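Local coordinates for protein CCMAN5 (Cellulosimicrobium cellulans, PDB 2XSG) that hydrolyses alpha-mannosidic linkages as a family 92 mannosidase and enables mannose-6-phosphate modification of yeast-made lysosomal enzymes, at residues Phe16-Ala29 / Asn40-Tyr54. Sequence-based numbering, arbitrary orientation.
Sequences FVGTEGDFGNDMPA and NPRTTPGRNNTGYDY
An Asx turn at Asn48 docks on the irregular loop 16-29 in the N-terminal domain of this family 92 hydrolase, joining Asp26 and Asn25 to the chain that follows strand 40-44. Asn48 works with both ends of its amide. Asn48 OD1 accepts from Thr50 N and, in the carbonyl plane, from Thr50 OG1 (2.8 Å), while Asn48 ND2 gives a hydrogen bond to Asp26 O (2.9 Å) that lies in the amide plane, and another to a water that Asn25 N also reaches. Asn48 CG sits between the backbone N and carbonyl carbon (chi1 80°), which with chi2 near 0° brings Asn48 OD1 within reach of Thr50 N and OG1. Next to it, Asn49 N donates almost straight to Asn25 OD1 (2.9 Å), and the two side-chain amides stack nearly parallel; ND2 of Asn25 turns to Asp660. Gly21 N meets Asp53 OD1 from above the carboxylate plane at 2.8 Å, and Tyr54 N bonds to Thr19 O. Beyond these bonds the contact turns aromatic: Pro28 CG makes a CH-pi contact over the face of the Tyr52 ring, 3.6 Å from its centroid, and Tyr54 points its edge at the face of Phe16 in an offset edge-to-face pair, planes 71° apart. Tyr52 OH is held by Glu106. The side-chain amides of Asn48 and Asn25 thus each bond in two directions, which should fix their rotation within this buried junction.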
loop_
_atom_site.group_PDB
_atom_site.type_symbol
_atom_site.label_atom_id
_atom_site.label_comp_id
_atom_site.label_asym_id
_atom_site.label_seq_id
_atom_site.Cartn_x
_atom_site.Cartn_y
_atom_site.Cartn_z
ATOM N N PHE A 16 0.600 11.955 9.928
ATOM C CA PHE A 16 -0.772 11.907 10.425
ATOM C C PHE A 16 -1.806 11.968 9.318
ATOM O O PHE A 16 -2.981 11.699 9.545
ATOM C CB PHE A 16 -1.015 12.997 11.459
ATOM C CG PHE A 16 -0.270 12.770 12.736
ATOM C CD1 PHE A 16 -0.651 11.750 13.606
ATOM C CD2 PHE A 16 0.807 13.574 13.063
ATOM C CE1 PHE A 16 0.043 11.526 14.791
ATOM C CE2 PHE A 16 1.513 13.363 14.245
ATOM C CZ PHE A 16 1.129 12.342 15.113
ATOM N N VAL A 17 -1.356 12.286 8.111
ATOM C CA VAL A 17 -2.247 12.302 6.967
ATOM C C VAL A 17 -2.824 10.910 6.767
ATOM O O VAL A 17 -2.080 9.932 6.655
ATOM C CB VAL A 17 -1.537 12.804 5.702
ATOM C CG1 VAL A 17 -2.354 12.436 4.427
ATOM C CG2 VAL A 17 -1.319 14.322 5.823
ATOM N N GLY A 18 -4.150 10.835 6.739
ATOM C CA GLY A 18 -4.841 9.562 6.542
ATOM C C GLY A 18 -5.070 8.723 7.806
ATOM O O GLY A 18 -5.520 7.581 7.705
ATOM N N THR A 19 -4.779 9.283 8.982
ATOM C CA THR A 19 -4.893 8.548 10.262
ATOM C C THR A 19 -6.215 8.780 11.023
ATOM O O THR A 19 -6.400 8.259 12.131
ATOM C CB THR A 19 -3.716 8.859 11.206
ATOM O OG1 THR A 19 -3.759 10.246 11.584
ATOM C CG2 THR A 19 -2.348 8.524 10.531
ATOM N N GLU A 20 -7.120 9.563 10.442
ATOM C CA GLU A 20 -8.451 9.758 11.050
ATOM C C GLU A 20 -9.461 8.753 10.507
ATOM O O GLU A 20 -9.549 8.551 9.296
ATOM C CB GLU A 20 -8.971 11.187 10.845
ATOM C CG GLU A 20 -10.329 11.455 11.558
ATOM C CD GLU A 20 -10.561 12.922 11.884
ATOM O OE1 GLU A 20 -9.583 13.688 11.909
ATOM O OE2 GLU A 20 -11.722 13.311 12.145
ATOM N N GLY A 21 -10.186 8.109 11.417
ATOM C CA GLY A 21 -11.414 7.374 11.090
ATOM C C GLY A 21 -11.267 6.482 9.884
ATOM O O GLY A 21 -10.312 5.744 9.797
ATOM N N ASP A 22 -12.208 6.583 8.950
ATOM C CA ASP A 22 -12.207 5.781 7.727
ATOM C C ASP A 22 -11.745 6.621 6.524
ATOM O O ASP A 22 -12.342 6.552 5.451
ATOM C CB ASP A 22 -13.610 5.183 7.474
ATOM C CG ASP A 22 -13.588 4.012 6.480
ATOM O OD1 ASP A 22 -12.500 3.443 6.210
ATOM O OD2 ASP A 22 -14.661 3.644 5.969
ATOM N N PHE A 23 -10.675 7.401 6.709
ATOM C CA PHE A 23 -10.181 8.321 5.666
ATOM C C PHE A 23 -8.765 7.943 5.190
ATOM O O PHE A 23 -7.888 8.799 5.029
ATOM C CB PHE A 23 -10.252 9.796 6.119
ATOM C CG PHE A 23 -11.653 10.280 6.440
ATOM C CD1 PHE A 23 -12.426 10.920 5.467
ATOM C CD2 PHE A 23 -12.192 10.106 7.718
ATOM C CE1 PHE A 23 -13.733 11.382 5.756
ATOM C CE2 PHE A 23 -13.488 10.549 8.027
ATOM C CZ PHE A 23 -14.264 11.196 7.038
ATOM N N GLY A 24 -8.543 6.648 4.971
ATOM C CA GLY A 24 -7.256 6.195 4.460
ATOM C C GLY A 24 -6.705 4.944 5.122
ATOM O O GLY A 24 -6.042 4.150 4.466
ATOM N N ASN A 25 -6.983 4.776 6.416
ATOM C CA ASN A 25 -6.480 3.652 7.214
ATOM C C ASN A 25 -4.961 3.535 7.248
ATOM O O ASN A 25 -4.420 2.444 7.229
ATOM C CB ASN A 25 -7.178 2.334 6.856
ATOM C CG ASN A 25 -8.578 2.248 7.467
ATOM O OD1 ASN A 25 -8.731 2.286 8.691
ATOM N ND2 ASN A 25 -9.602 2.131 6.617
ATOM N N ASP A 26 -4.287 4.685 7.283
ATOM C CA ASP A 26 -2.842 4.735 7.468
ATOM C C ASP A 26 -2.470 4.992 8.926
ATOM O O ASP A 26 -3.326 5.333 9.758
ATOM C CB ASP A 26 -2.230 5.801 6.559
ATOM C CG ASP A 26 -2.072 5.319 5.135
ATOM O OD1 ASP A 26 -1.722 4.113 4.920
ATOM O OD2 ASP A 26 -2.305 6.136 4.230
ATOM N N MET A 27 -1.192 4.826 9.227
ATOM C CA MET A 27 -0.720 4.871 10.605
ATOM C C MET A 27 0.333 5.965 10.822
ATOM O O MET A 27 1.115 6.253 9.926
ATOM C CB MET A 27 -0.138 3.505 10.995
ATOM C CG MET A 27 1.145 3.128 10.246
ATOM S SD MET A 27 1.578 1.396 10.498
ATOM C CE MET A 27 0.426 0.619 9.342
ATOM N N PRO A 28 0.365 6.563 12.026
ATOM C CA PRO A 28 1.468 7.461 12.352
ATOM C C PRO A 28 2.703 6.709 12.891
ATOM O O PRO A 28 3.672 7.337 13.307
ATOM C CB PRO A 28 0.870 8.334 13.447
ATOM C CG PRO A 28 -0.027 7.378 14.194
ATOM C CD PRO A 28 -0.607 6.455 13.135
ATOM N N ALA A 29 2.660 5.377 12.863
ATOM C CA ALA A 29 3.709 4.509 13.445
ATOM C C ALA A 29 5.142 4.875 13.073
ATOM O O ALA A 29 5.435 5.231 11.916
ATOM C CB ALA A 29 3.450 3.051 13.072
ATOM N N ASN A 40 3.359 1.474 16.411
ATOM C CA ASN A 40 2.137 2.271 16.249
ATOM C C ASN A 40 1.456 2.491 17.578
ATOM O O ASN A 40 1.125 1.514 18.263
ATOM C CB ASN A 40 1.156 1.564 15.310
ATOM C CG ASN A 40 0.110 2.510 14.717
ATOM O OD1 ASN A 40 -1.060 2.143 14.581
ATOM N ND2 ASN A 40 0.522 3.734 14.379
ATOM N N PRO A 41 1.223 3.773 17.947
ATOM C CA PRO A 41 0.385 4.025 19.103
ATOM C C PRO A 41 -0.982 3.391 18.871
ATOM O O PRO A 41 -1.400 3.285 17.721
ATOM C CB PRO A 41 0.253 5.566 19.107
ATOM C CG PRO A 41 0.575 5.990 17.676
ATOM C CD PRO A 41 1.642 5.025 17.284
ATOM N N ARG A 42 -1.660 2.968 19.941
ATOM C CA ARG A 42 -3.010 2.417 19.839
ATOM C C ARG A 42 -4.035 3.282 20.544
ATOM O O ARG A 42 -3.993 3.418 21.762
ATOM C CB ARG A 42 -3.064 1.008 20.437
ATOM C CG ARG A 42 -4.312 0.206 20.042
ATOM C CD ARG A 42 -4.064 -1.294 20.301
ATOM N NE ARG A 42 -5.035 -2.177 19.639
ATOM C CZ ARG A 42 -5.002 -2.522 18.350
ATOM N NH1 ARG A 42 -4.070 -2.024 17.548
ATOM N NH2 ARG A 42 -5.930 -3.344 17.852
ATOM N N THR A 43 -4.981 3.841 19.802
ATOM C CA THR A 43 -6.009 4.660 20.454
ATOM C C THR A 43 -7.085 3.789 21.108
ATOM O O THR A 43 -7.208 2.605 20.803
ATOM C CB THR A 43 -6.653 5.714 19.514
ATOM O OG1 THR A 43 -7.305 5.075 18.415
ATOM C CG2 THR A 43 -5.611 6.685 18.993
ATOM N N THR A 44 -7.856 4.384 22.011
ATOM C CA THR A 44 -8.973 3.680 22.650
ATOM C C THR A 44 -10.054 4.700 22.992
ATOM O O THR A 44 -9.726 5.858 23.291
ATOM C CB THR A 44 -8.489 2.913 23.910
ATOM O OG1 THR A 44 -9.608 2.336 24.584
ATOM C CG2 THR A 44 -7.714 3.837 24.870
ATOM N N PRO A 45 -11.344 4.302 22.934
ATOM C CA PRO A 45 -11.898 2.995 22.575
ATOM C C PRO A 45 -11.994 2.766 21.066
ATOM O O PRO A 45 -12.235 1.637 20.628
ATOM C CB PRO A 45 -13.300 3.042 23.180
ATOM C CG PRO A 45 -13.679 4.478 23.092
ATOM C CD PRO A 45 -12.404 5.267 23.289
ATOM N N GLY A 46 -11.837 3.823 20.283
ATOM C CA GLY A 46 -11.904 3.721 18.817
ATOM C C GLY A 46 -10.513 3.703 18.205
ATOM O O GLY A 46 -9.542 4.146 18.818
ATOM N N ARG A 47 -10.418 3.163 16.992
ATOM C CA ARG A 47 -9.164 3.095 16.269
ATOM C C ARG A 47 -9.496 3.070 14.787
ATOM O O ARG A 47 -10.638 2.786 14.412
ATOM C CB ARG A 47 -8.369 1.829 16.662
ATOM C CG ARG A 47 -9.084 0.466 16.407
ATOM C CD ARG A 47 -8.200 -0.681 16.846
ATOM N NE ARG A 47 -8.707 -2.017 16.515
ATOM C CZ ARG A 47 -8.536 -2.653 15.350
ATOM N NH1 ARG A 47 -7.898 -2.093 14.341
ATOM N NH2 ARG A 47 -9.020 -3.866 15.199
ATOM N N ASN A 48 -8.515 3.344 13.937
ATOM C CA ASN A 48 -8.644 2.925 12.550
ATOM C C ASN A 48 -8.124 1.478 12.385
ATOM O O ASN A 48 -7.820 0.811 13.375
ATOM C CB ASN A 48 -8.066 3.956 11.553
ATOM C CG ASN A 48 -6.552 3.900 11.413
ATOM O OD1 ASN A 48 -5.863 3.107 12.046
ATOM N ND2 ASN A 48 -6.030 4.760 10.544
ATOM N N ASN A 49 -8.066 0.969 11.163
ATOM C CA ASN A 49 -7.646 -0.425 10.968
ATOM C C ASN A 49 -6.230 -0.687 11.480
ATOM O O ASN A 49 -5.913 -1.808 11.880
ATOM C CB ASN A 49 -7.783 -0.856 9.499
ATOM C CG ASN A 49 -9.221 -0.855 9.029
ATOM O OD1 ASN A 49 -9.498 -0.901 7.821
ATOM N ND2 ASN A 49 -10.147 -0.778 9.975
ATOM N N THR A 50 -5.394 0.347 11.504
ATOM C CA THR A 50 -4.016 0.172 11.982
ATOM C C THR A 50 -3.912 0.154 13.495
ATOM O O THR A 50 -2.923 -0.342 14.030
ATOM C CB THR A 50 -3.045 1.221 11.436
ATOM O OG1 THR A 50 -3.180 2.459 12.157
ATOM C CG2 THR A 50 -3.251 1.416 9.919
ATOM N N GLY A 51 -4.916 0.710 14.169
ATOM C CA GLY A 51 -4.899 0.780 15.625
ATOM C C GLY A 51 -4.854 2.196 16.160
ATOM O O GLY A 51 -4.865 2.385 17.373
ATOM N N TYR A 52 -4.819 3.195 15.268
ATOM C CA TYR A 52 -4.826 4.614 15.685
ATOM C C TYR A 52 -5.855 5.430 14.911
ATOM O O TYR A 52 -5.788 5.536 13.679
ATOM C CB TYR A 52 -3.421 5.213 15.484
ATOM C CG TYR A 52 -3.267 6.690 15.789
ATOM C CD1 TYR A 52 -3.687 7.673 14.876
ATOM C CD2 TYR A 52 -2.663 7.107 16.969
ATOM C CE1 TYR A 52 -3.539 9.022 15.151
ATOM C CE2 TYR A 52 -2.482 8.451 17.252
ATOM C CZ TYR A 52 -2.922 9.411 16.341
ATOM O OH TYR A 52 -2.743 10.747 16.646
ATOM N N ASP A 53 -6.829 5.994 15.617
ATOM C CA ASP A 53 -7.750 6.954 15.003
ATOM C C ASP A 53 -7.470 8.354 15.540
ATOM O O ASP A 53 -7.607 8.601 16.758
ATOM C CB ASP A 53 -9.214 6.545 15.239
ATOM C CG ASP A 53 -10.211 7.657 14.889
ATOM O OD1 ASP A 53 -9.867 8.609 14.145
ATOM O OD2 ASP A 53 -11.358 7.578 15.381
ATOM N N TYR A 54 -7.115 9.271 14.636
ATOM C CA TYR A 54 -6.750 10.671 15.006
ATOM C C TYR A 54 -7.817 11.366 15.867
ATOM O O TYR A 54 -7.493 12.230 16.704
ATOM C CB TYR A 54 -6.469 11.530 13.757
ATOM C CG TYR A 54 -5.736 12.841 14.051
ATOM C CD1 TYR A 54 -6.438 14.030 14.329
ATOM C CD2 TYR A 54 -4.335 12.880 14.093
ATOM C CE1 TYR A 54 -5.739 15.227 14.619
ATOM C CE2 TYR A 54 -3.637 14.072 14.385
ATOM C CZ TYR A 54 -4.342 15.221 14.639
ATOM O OH TYR A 54 -3.646 16.370 14.916
HETATM O O HOH W 1 -7.671 6.159 8.756
#